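Long-range contact in calreticulin, putative (PDB 5HCF), which probably acts as a lectin-like chaperone of the calreticulin family, binding both carbohydrate and peptide ligands through its globular domain: residues S116-H121 / I137-D142. Numbering follows the deposited sequence.
Sequences SQNRVH and IRFPED
Asn118 ND2 lies over one face of the Phe139 ring, 3.5 Å above the ring plane and displaced toward the rim, while Arg119 O sits at the ring edge. Amide and ring planes are inclined by 37°, so this is an oblique packing and not a flat stack. The guanidinium of Arg138 has Asn118 CB over one face and Ser116 O near its edge, tilted 18° out of the guanidinium plane, where Arg138 NH2 donates a 2.6 Å hydrogen bond to that carbonyl oxygen. An extended first torsion (chi1 180°) carries the Asn118 amide across to the facing loop, and both ends are used. Asn118 OD1 accepts a hydrogen bond from Phe139 N at 2.9 Å. Asn118 ND2 donates to Glu141 OE1 at 2.8 Å, on the anti side of the carboxylate, and to Phe139 O at 3.2 Å. Three bonds thus fix the rotation of this buried amide, whose carboxylate partner also makes a long salt bridge with Arg138 NH1. Farther along, Val120 N donates to Ile137 O, and Val120 CG2 packs on Phe139 CB at 4.0 Å. A water accepts from Ile137 N. Phe139 and Val120 both rest on Tyr148. Strand 117-126 belongs to the seven-stranded antiparallel sheet, and the loop holding 137-142 runs from strand 129-132, at the edge of that sheet, to strand 145-152 of the other, connecting the two layers of the legume-lectin beta sandwich.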
# COMPACT_ATOMS: atom_id res chain seq x y z
N SER A 116 7.57 16.12 -10.68
CA SER A 116 8.47 15.17 -11.33
C SER A 116 8.93 14.10 -10.35
O SER A 116 9.74 13.23 -10.68
CB SER A 116 9.67 15.90 -11.93
OG SER A 116 10.36 16.63 -10.93
N GLN A 117 8.40 14.17 -9.14
CA GLN A 117 8.69 13.21 -8.09
C GLN A 117 7.72 12.03 -8.13
O GLN A 117 6.51 12.21 -8.15
CB GLN A 117 8.63 13.92 -6.73
CG GLN A 117 8.96 13.05 -5.54
CD GLN A 117 8.74 13.78 -4.23
OE1 GLN A 117 7.70 13.64 -3.59
NE2 GLN A 117 9.73 14.58 -3.82
N ASN A 118 8.27 10.81 -8.13
CA ASN A 118 7.46 9.59 -8.29
C ASN A 118 8.17 8.38 -7.70
O ASN A 118 9.29 8.05 -8.08
CB ASN A 118 7.16 9.36 -9.79
CG ASN A 118 6.33 8.11 -10.05
OD1 ASN A 118 6.56 7.04 -9.48
ND2 ASN A 118 5.34 8.24 -10.93
N ARG A 119 7.49 7.69 -6.78
CA ARG A 119 8.04 6.46 -6.22
C ARG A 119 6.96 5.59 -5.59
O ARG A 119 5.86 6.06 -5.28
CB ARG A 119 9.11 6.76 -5.18
CG ARG A 119 8.56 7.15 -3.81
CD ARG A 119 9.67 7.27 -2.79
NE ARG A 119 10.37 6.01 -2.62
CZ ARG A 119 11.31 5.78 -1.70
NH1 ARG A 119 11.66 6.74 -0.84
NH2 ARG A 119 11.89 4.59 -1.62
N VAL A 120 7.29 4.32 -5.39
CA VAL A 120 6.44 3.43 -4.61
C VAL A 120 6.97 3.36 -3.19
O VAL A 120 8.11 2.96 -2.97
CB VAL A 120 6.37 2.01 -5.22
CG1 VAL A 120 5.47 1.11 -4.39
CG2 VAL A 120 5.90 2.08 -6.68
N HIS A 121 6.15 3.74 -2.22
CA HIS A 121 6.57 3.72 -0.83
C HIS A 121 6.54 2.31 -0.28
O HIS A 121 5.54 1.60 -0.41
CB HIS A 121 5.67 4.59 0.04
CG HIS A 121 5.88 6.06 -0.14
ND1 HIS A 121 7.07 6.68 0.14
CD2 HIS A 121 5.03 7.03 -0.55
CE1 HIS A 121 6.96 7.97 -0.11
NE2 HIS A 121 5.73 8.21 -0.52
N ILE A 137 11.43 2.75 -7.10
CA ILE A 137 10.70 2.33 -8.29
C ILE A 137 9.55 3.28 -8.60
O ILE A 137 8.67 3.50 -7.76
CB ILE A 137 10.14 0.90 -8.15
CG1 ILE A 137 11.21 -0.13 -8.48
CG2 ILE A 137 8.95 0.71 -9.08
CD1 ILE A 137 12.32 -0.21 -7.46
N ARG A 138 9.56 3.86 -9.80
CA ARG A 138 8.47 4.72 -10.24
C ARG A 138 7.27 3.88 -10.67
O ARG A 138 7.42 2.83 -11.29
CB ARG A 138 8.92 5.64 -11.38
CG ARG A 138 9.95 6.68 -10.98
CD ARG A 138 10.27 7.59 -12.15
NE ARG A 138 10.91 8.83 -11.74
CZ ARG A 138 10.33 10.02 -11.78
NH1 ARG A 138 9.09 10.15 -12.23
NH2 ARG A 138 11.00 11.10 -11.37
N PHE A 139 6.07 4.35 -10.34
CA PHE A 139 4.86 3.65 -10.76
C PHE A 139 4.34 4.27 -12.05
O PHE A 139 4.64 5.43 -12.33
CB PHE A 139 3.79 3.68 -9.66
CG PHE A 139 3.17 5.04 -9.44
CD1 PHE A 139 3.75 5.95 -8.57
CD2 PHE A 139 2.00 5.39 -10.10
CE1 PHE A 139 3.18 7.19 -8.36
CE2 PHE A 139 1.43 6.63 -9.91
CZ PHE A 139 2.01 7.53 -9.03
N PRO A 140 3.58 3.50 -12.83
CA PRO A 140 3.13 3.94 -14.16
C PRO A 140 2.23 5.17 -14.07
O PRO A 140 1.30 5.21 -13.26
CB PRO A 140 2.36 2.73 -14.71
CG PRO A 140 2.70 1.58 -13.81
CD PRO A 140 3.09 2.15 -12.49
N GLU A 141 2.51 6.16 -14.89
CA GLU A 141 1.78 7.42 -14.85
C GLU A 141 0.74 7.45 -15.95
O GLU A 141 0.93 8.09 -16.98
CB GLU A 141 2.75 8.60 -14.97
CG GLU A 141 3.60 8.79 -13.73
CD GLU A 141 4.55 9.96 -13.83
OE1 GLU A 141 5.21 10.27 -12.81
OE2 GLU A 141 4.63 10.57 -14.93
N ASP A 142 -0.36 6.75 -15.70
CA ASP A 142 -1.47 6.70 -16.65
C ASP A 142 -2.78 6.61 -15.87
O ASP A 142 -2.77 6.64 -14.63
CB ASP A 142 -1.31 5.53 -17.62
CG ASP A 142 -1.19 4.19 -16.91
OD1 ASP A 142 -1.76 4.02 -15.81
OD2 ASP A 142 -0.50 3.29 -17.44
O HOH W 1 10.19 3.41 -4.64